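Local coordinates for protein neural cell adhesion molecule 1 (Homo sapiens, PDB 2HAZ) that probably mediates adhesion between neural cells at their surface, and carries in its first fibronectin type III repeat a helix critical for polysialylation of its N-glycans, at residues 9-14 with 25-30; 44-49 with 75-80. All blocks are in the same frame, centred on the assembly; numbering follows the deposited sequence.

Contact 1: 9-14 with 25-30; sequences SPSIDQ and QFDEPE. With NA (sodium ion), chain B.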
loop_
_atom_site.group_PDB
_atom_site.type_symbol
_atom_site.label_atom_id
_atom_site.label_comp_id
_atom_site.label_asym_id
_atom_site.label_seq_id
_atom_site.Cartn_x
_atom_site.Cartn_y
_atom_site.Cartn_z
ATOM N N SER A 9 5.265 -9.461 -3.692
ATOM C CA SER A 9 4.194 -8.498 -3.404
ATOM C C SER A 9 3.721 -8.582 -1.966
ATOM O O SER A 9 3.654 -9.685 -1.405
ATOM C CB SER A 9 3.019 -8.671 -4.360
ATOM O OG SER A 9 2.482 -9.969 -4.269
ATOM N N PRO A 10 3.406 -7.419 -1.362
ATOM C CA PRO A 10 2.682 -7.421 -0.094
ATOM C C PRO A 10 1.262 -7.917 -0.354
ATOM O O PRO A 10 0.844 -7.985 -1.514
ATOM C CB PRO A 10 2.685 -5.943 0.325
ATOM C CG PRO A 10 3.700 -5.284 -0.539
ATOM C CD PRO A 10 3.703 -6.044 -1.809
ATOM N N SER A 11 0.548 -8.288 0.706
ATOM C CA SER A 11 -0.864 -8.667 0.596
ATOM C C SER A 11 -1.683 -7.679 1.394
ATOM O O SER A 11 -1.341 -7.409 2.532
ATOM C CB SER A 11 -1.105 -10.067 1.190
ATOM O OG SER A 11 -0.758 -11.088 0.284
ATOM N N ILE A 12 -2.765 -7.164 0.809
ATOM C CA ILE A 12 -3.732 -6.341 1.551
ATOM C C ILE A 12 -4.829 -7.228 2.163
ATOM O O ILE A 12 -5.547 -7.940 1.459
ATOM C CB ILE A 12 -4.342 -5.196 0.684
ATOM C CG1 ILE A 12 -3.255 -4.208 0.210
ATOM C CG2 ILE A 12 -5.425 -4.444 1.464
ATOM C CD1 ILE A 12 -3.725 -3.156 -0.823
ATOM N N ASP A 13 -4.934 -7.196 3.485
ATOM C CA ASP A 13 -5.940 -7.967 4.202
ATOM C C ASP A 13 -7.308 -7.285 4.157
ATOM O O ASP A 13 -8.285 -7.862 3.653
ATOM C CB ASP A 13 -5.490 -8.234 5.640
ATOM C CG ASP A 13 -4.448 -9.355 5.730
ATOM O OD1 ASP A 13 -3.957 -9.826 4.678
ATOM O OD2 ASP A 13 -4.120 -9.783 6.856
ATOM N N GLN A 14 -7.364 -6.059 4.672
ATOM C CA GLN A 14 -8.562 -5.225 4.607
ATOM C C GLN A 14 -8.194 -3.751 4.694
ATOM O O GLN A 14 -7.071 -3.400 5.076
ATOM C CB GLN A 14 -9.556 -5.578 5.724
ATOM C CG GLN A 14 -9.049 -5.294 7.131
ATOM C CD GLN A 14 -10.072 -5.637 8.186
ATOM O OE1 GLN A 14 -10.423 -6.804 8.364
ATOM N NE2 GLN A 14 -10.553 -4.625 8.898
ATOM N N GLN A 25 -4.643 -2.498 6.004
ATOM C CA GLN A 25 -4.021 -3.636 6.679
ATOM C C GLN A 25 -3.374 -4.557 5.679
ATOM O O GLN A 25 -4.034 -5.028 4.744
ATOM C CB GLN A 25 -5.059 -4.454 7.430
ATOM C CG GLN A 25 -5.478 -3.877 8.740
ATOM C CD GLN A 25 -6.288 -4.875 9.527
ATOM O OE1 GLN A 25 -5.997 -6.088 9.521
ATOM N NE2 GLN A 25 -7.311 -4.381 10.222
ATOM N N PHE A 26 -2.104 -4.875 5.913
ATOM C CA PHE A 26 -1.321 -5.618 4.932
ATOM C C PHE A 26 -0.352 -6.626 5.571
ATOM O O PHE A 26 0.013 -6.487 6.749
ATOM C CB PHE A 26 -0.540 -4.644 4.035
ATOM C CG PHE A 26 0.716 -4.093 4.677
ATOM C CD1 PHE A 26 1.970 -4.657 4.405
ATOM C CD2 PHE A 26 0.650 -3.027 5.554
ATOM C CE1 PHE A 26 3.119 -4.149 5.003
ATOM C CE2 PHE A 26 1.795 -2.515 6.138
ATOM C CZ PHE A 26 3.027 -3.085 5.872
ATOM N N ASP A 27 0.057 -7.609 4.759
ATOM C CA ASP A 27 1.115 -8.580 5.097
ATOM C C ASP A 27 2.392 -8.215 4.382
ATOM O O ASP A 27 2.357 -7.855 3.206
ATOM C CB ASP A 27 0.783 -9.972 4.569
ATOM C CG ASP A 27 -0.474 -10.512 5.112
ATOM O OD1 ASP A 27 -0.759 -10.268 6.305
ATOM O OD2 ASP A 27 -1.189 -11.198 4.342
ATOM N N GLU A 28 3.514 -8.356 5.078
ATOM C CA GLU A 28 4.838 -8.256 4.458
ATOM C C GLU A 28 4.987 -9.238 3.288
ATOM O O GLU A 28 4.327 -10.285 3.276
ATOM C CB GLU A 28 5.925 -8.534 5.497
ATOM C CG GLU A 28 6.020 -7.508 6.611
ATOM C CD GLU A 28 5.047 -7.780 7.760
ATOM O OE1 GLU A 28 4.220 -8.715 7.658
ATOM O OE2 GLU A 28 5.114 -7.062 8.781
ATOM N N PRO A 29 5.849 -8.901 2.300
ATOM C CA PRO A 29 6.203 -9.825 1.216
ATOM C C PRO A 29 6.680 -11.191 1.741
ATOM O O PRO A 29 7.312 -11.250 2.794
ATOM C CB PRO A 29 7.373 -9.102 0.522
ATOM C CG PRO A 29 7.091 -7.656 0.737
ATOM C CD PRO A 29 6.521 -7.590 2.138
ATOM N N GLU A 30 6.359 -12.274 1.034
ATOM C CA GLU A 30 6.881 -13.593 1.409
ATOM C C GLU A 30 8.401 -13.590 1.256
ATOM O O GLU A 30 9.135 -14.105 2.108
ATOM C CB GLU A 30 6.265 -14.700 0.551
ATOM C CG GLU A 30 4.788 -14.943 0.806
ATOM C CD GLU A 30 4.522 -15.789 2.043
ATOM O OE1 GLU A 30 3.839 -15.283 2.961
ATOM O OE2 GLU A 30 4.980 -16.959 2.092
HETATM NA NA NA B . -2.680 -11.565 6.167
HETATM O O HOH W 1 2.098 -11.510 0.882
HETATM O O HOH W 2 4.691 -12.172 -1.049
#
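Asp13 and Asp27 reach out from neighbouring strands and hold a sodium ion between them. Each carboxylate binds through both oxygens; the shortest of the four bonds is Asp27 OD1 to sodium, 2.3 Å. Their planes are turned 79° apart. In both residues CG is anti to the carbonyl carbon (chi1 -77° in Asp13), which brings the carboxylates together at the ion. Asp13 OD1 and Asp27 OD2 come within 3.1 Å, a closeness the shared cation probably offsets. A classic beta bulge positions Asp13: Asp13 and Gln14 both face Gln25. Asp13 N donates to Gln25 O at 2.7 Å, and Gln14 N weakly to the same oxygen. The amides of Gln14 and Gln25 lie side by side and stack, planes 18° apart; Gln25 NE2 is hydrogen-bonded to Glu16 OE1. Asp27 is set by its antiparallel hydrogen-bonded pairing with Ser11: Asp27 N donates to Ser11 O at 2.6 Å. A water links Glu30 N to Ser9 O, each at 2.7 Å. This hairpin of strands 11-17 and 22-27 lies in the three-stranded sheet. Pro10 and Phe26 pack on Leu83 and Ile12 on Val81, both of strand 78-87. Phe26 also meets Tyr40 edge-to-face and touches Ala62 of helix 59-65.

Contact 2: 44-49 with 75-80; sequences WRAVGE and PETTYA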
loop_
_atom_site.group_PDB
_atom_site.type_symbol
_atom_site.label_atom_id
_atom_site.label_comp_id
_atom_site.label_asym_id
_atom_site.label_seq_id
_atom_site.Cartn_x
_atom_site.Cartn_y
_atom_site.Cartn_z
ATOM N N TRP A 44 -3.035 4.885 -4.697
ATOM C CA TRP A 44 -4.508 4.789 -4.681
ATOM C C TRP A 44 -5.112 5.663 -5.763
ATOM O O TRP A 44 -4.503 6.652 -6.185
ATOM C CB TRP A 44 -5.101 5.130 -3.299
ATOM C CG TRP A 44 -4.827 6.536 -2.817
ATOM C CD1 TRP A 44 -5.622 7.639 -2.981
ATOM C CD2 TRP A 44 -3.656 6.987 -2.125
ATOM N NE1 TRP A 44 -5.033 8.738 -2.388
ATOM C CE2 TRP A 44 -3.831 8.361 -1.849
ATOM C CE3 TRP A 44 -2.500 6.346 -1.656
ATOM C CZ2 TRP A 44 -2.858 9.126 -1.178
ATOM C CZ3 TRP A 44 -1.537 7.103 -0.972
ATOM C CH2 TRP A 44 -1.733 8.475 -0.734
ATOM N N ARG A 45 -6.307 5.294 -6.208
ATOM C CA ARG A 45 -7.055 6.145 -7.131
ATOM C C ARG A 45 -8.554 5.904 -7.009
ATOM O O ARG A 45 -8.998 4.772 -6.741
ATOM C CB ARG A 45 -6.595 5.929 -8.572
ATOM C CG ARG A 45 -6.712 4.532 -9.066
ATOM C CD ARG A 45 -6.815 4.419 -10.595
ATOM N NE ARG A 45 -7.198 3.038 -10.890
ATOM C CZ ARG A 45 -8.409 2.640 -11.287
ATOM N NH1 ARG A 45 -9.382 3.524 -11.513
ATOM N NH2 ARG A 45 -8.638 1.343 -11.484
ATOM N N ALA A 46 -9.326 6.975 -7.185
ATOM C CA ALA A 46 -10.773 6.876 -7.207
ATOM C C ALA A 46 -11.167 6.060 -8.443
ATOM O O ALA A 46 -10.729 6.349 -9.559
ATOM C CB ALA A 46 -11.399 8.258 -7.238
ATOM N N VAL A 47 -11.972 5.017 -8.232
ATOM C CA VAL A 47 -12.428 4.160 -9.329
ATOM C C VAL A 47 -13.122 5.030 -10.405
ATOM O O VAL A 47 -13.942 5.893 -10.082
ATOM C CB VAL A 47 -13.365 3.053 -8.781
ATOM C CG1 VAL A 47 -14.021 2.276 -9.903
ATOM C CG2 VAL A 47 -12.598 2.101 -7.832
ATOM N N GLY A 48 -12.759 4.794 -11.665
ATOM C CA GLY A 48 -13.180 5.614 -12.796
ATOM C C GLY A 48 -12.168 6.655 -13.251
ATOM O O GLY A 48 -12.230 7.110 -14.398
ATOM N N GLU A 49 -11.241 7.036 -12.361
ATOM C CA GLU A 49 -10.215 8.038 -12.673
ATOM C C GLU A 49 -8.915 7.377 -13.129
ATOM O O GLU A 49 -8.659 6.228 -12.777
ATOM C CB GLU A 49 -9.947 8.924 -11.468
ATOM C CG GLU A 49 -11.154 9.752 -11.051
ATOM C CD GLU A 49 -10.841 10.723 -9.938
ATOM O OE1 GLU A 49 -9.648 11.025 -9.690
ATOM O OE2 GLU A 49 -11.800 11.191 -9.303
ATOM N N PRO A 75 -14.837 12.148 0.779
ATOM C CA PRO A 75 -15.890 11.337 1.380
ATOM C C PRO A 75 -16.762 10.657 0.328
ATOM O O PRO A 75 -16.782 11.076 -0.831
ATOM C CB PRO A 75 -16.699 12.350 2.199
ATOM C CG PRO A 75 -15.783 13.484 2.405
ATOM C CD PRO A 75 -14.943 13.562 1.179
ATOM N N GLU A 76 -17.419 9.573 0.736
ATOM C CA GLU A 76 -18.388 8.841 -0.087
ATOM C C GLU A 76 -17.879 8.430 -1.470
ATOM O O GLU A 76 -18.645 8.419 -2.428
ATOM C CB GLU A 76 -19.676 9.666 -0.261
ATOM C CG GLU A 76 -20.603 9.618 0.906
ATOM C CD GLU A 76 -21.811 10.517 0.723
ATOM O OE1 GLU A 76 -22.904 9.983 0.472
ATOM O OE2 GLU A 76 -21.668 11.753 0.818
ATOM N N THR A 77 -16.600 8.084 -1.571
ATOM C CA THR A 77 -15.994 7.786 -2.861
ATOM C C THR A 77 -15.299 6.418 -2.839
ATOM O O THR A 77 -14.595 6.104 -1.883
ATOM C CB THR A 77 -14.996 8.917 -3.268
ATOM O OG1 THR A 77 -15.700 10.165 -3.396
ATOM C CG2 THR A 77 -14.338 8.623 -4.600
ATOM N N THR A 78 -15.493 5.617 -3.892
ATOM C CA THR A 78 -14.846 4.300 -3.999
ATOM C C THR A 78 -13.439 4.432 -4.589
ATOM O O THR A 78 -13.265 5.053 -5.652
ATOM C CB THR A 78 -15.686 3.340 -4.857
ATOM O OG1 THR A 78 -17.056 3.401 -4.422
ATOM C CG2 THR A 78 -15.160 1.887 -4.762
ATOM N N TYR A 79 -12.456 3.834 -3.904
ATOM C CA TYR A 79 -11.040 3.864 -4.328
ATOM C C TYR A 79 -10.485 2.449 -4.544
ATOM O O TYR A 79 -10.954 1.492 -3.927
ATOM C CB TYR A 79 -10.135 4.565 -3.286
ATOM C CG TYR A 79 -10.345 6.051 -3.151
ATOM C CD1 TYR A 79 -9.513 6.951 -3.815
ATOM C CD2 TYR A 79 -11.391 6.558 -2.368
ATOM C CE1 TYR A 79 -9.719 8.315 -3.718
ATOM C CE2 TYR A 79 -11.597 7.914 -2.256
ATOM C CZ TYR A 79 -10.758 8.788 -2.935
ATOM O OH TYR A 79 -10.948 10.136 -2.818
ATOM N N ALA A 80 -9.467 2.344 -5.395
ATOM C CA ALA A 80 -8.567 1.171 -5.459
ATOM C C ALA A 80 -7.255 1.561 -4.813
ATOM O O ALA A 80 -6.768 2.671 -5.057
ATOM C CB ALA A 80 -8.319 0.747 -6.927
HETATM O O HOH W 3 -14.918 6.731 -7.531
#
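The Tyr79 ring lies alongside the backbone of Arg45 and Ala46, its CD1 3.4 Å from Ala46 N. Ala46 CB lies 3.9 Å from Tyr79 CE1. Trp44 runs beside Tyr79 and points the same way. Tyr79 CD1 sits at the edge of the indole, near its plane, 4.0 Å from Trp44 CD1. The two rings are oblique, with planes at 66°. Tyr79 CG is anti to its own carbonyl carbon (chi1 -69°), which lets the ring lie along the other strand and its OH accept from Lys74 N. Arg45 and Ala80 form an antiparallel hydrogen-bonded pair; Ala80 N to Arg45 O measures 2.8 Å. Val47 N then bonds to Thr78 O at 2.9 Å. A water donates to that oxygen as well and to Val47 O, so Thr78 O has two donors where the strands part. Val47 CG2 packs on Thr78 CG2 at 4.0 Å. A type II turn from Ala46 to Glu49, closed by Glu49 N to Ala46 O, leads the chain away. Strands 39-46 and 78-87 are the two inner strands of the four-stranded sheet. Trp44 meets His53 of strand 53-58, while Thr78 and Ala80 touch Lys101 and Glu99 of strand 90-101.

In the fold
Contacts 1 and 2 lie on different sheets of one fibronectin type III beta sandwich. Their centres are 20 Å apart and their nearest atoms about 7 Å, with no direct touch. Both segments of contact 1 come earlier in the chain than either segment of contact 2. Contact 1 joins consecutive strands as a hairpin. Contact 2 joins strands with strand 53-58, helix 59-65 and strand 67-70 between them in sequence. Strands 39-46 and 78-87 link the two regions: they pair in contact 2, while Tyr40 of the first and Val81, Leu83 and Ala85 of the second meet side chains of contact 1. The sodium ion belongs to contact 1 alone.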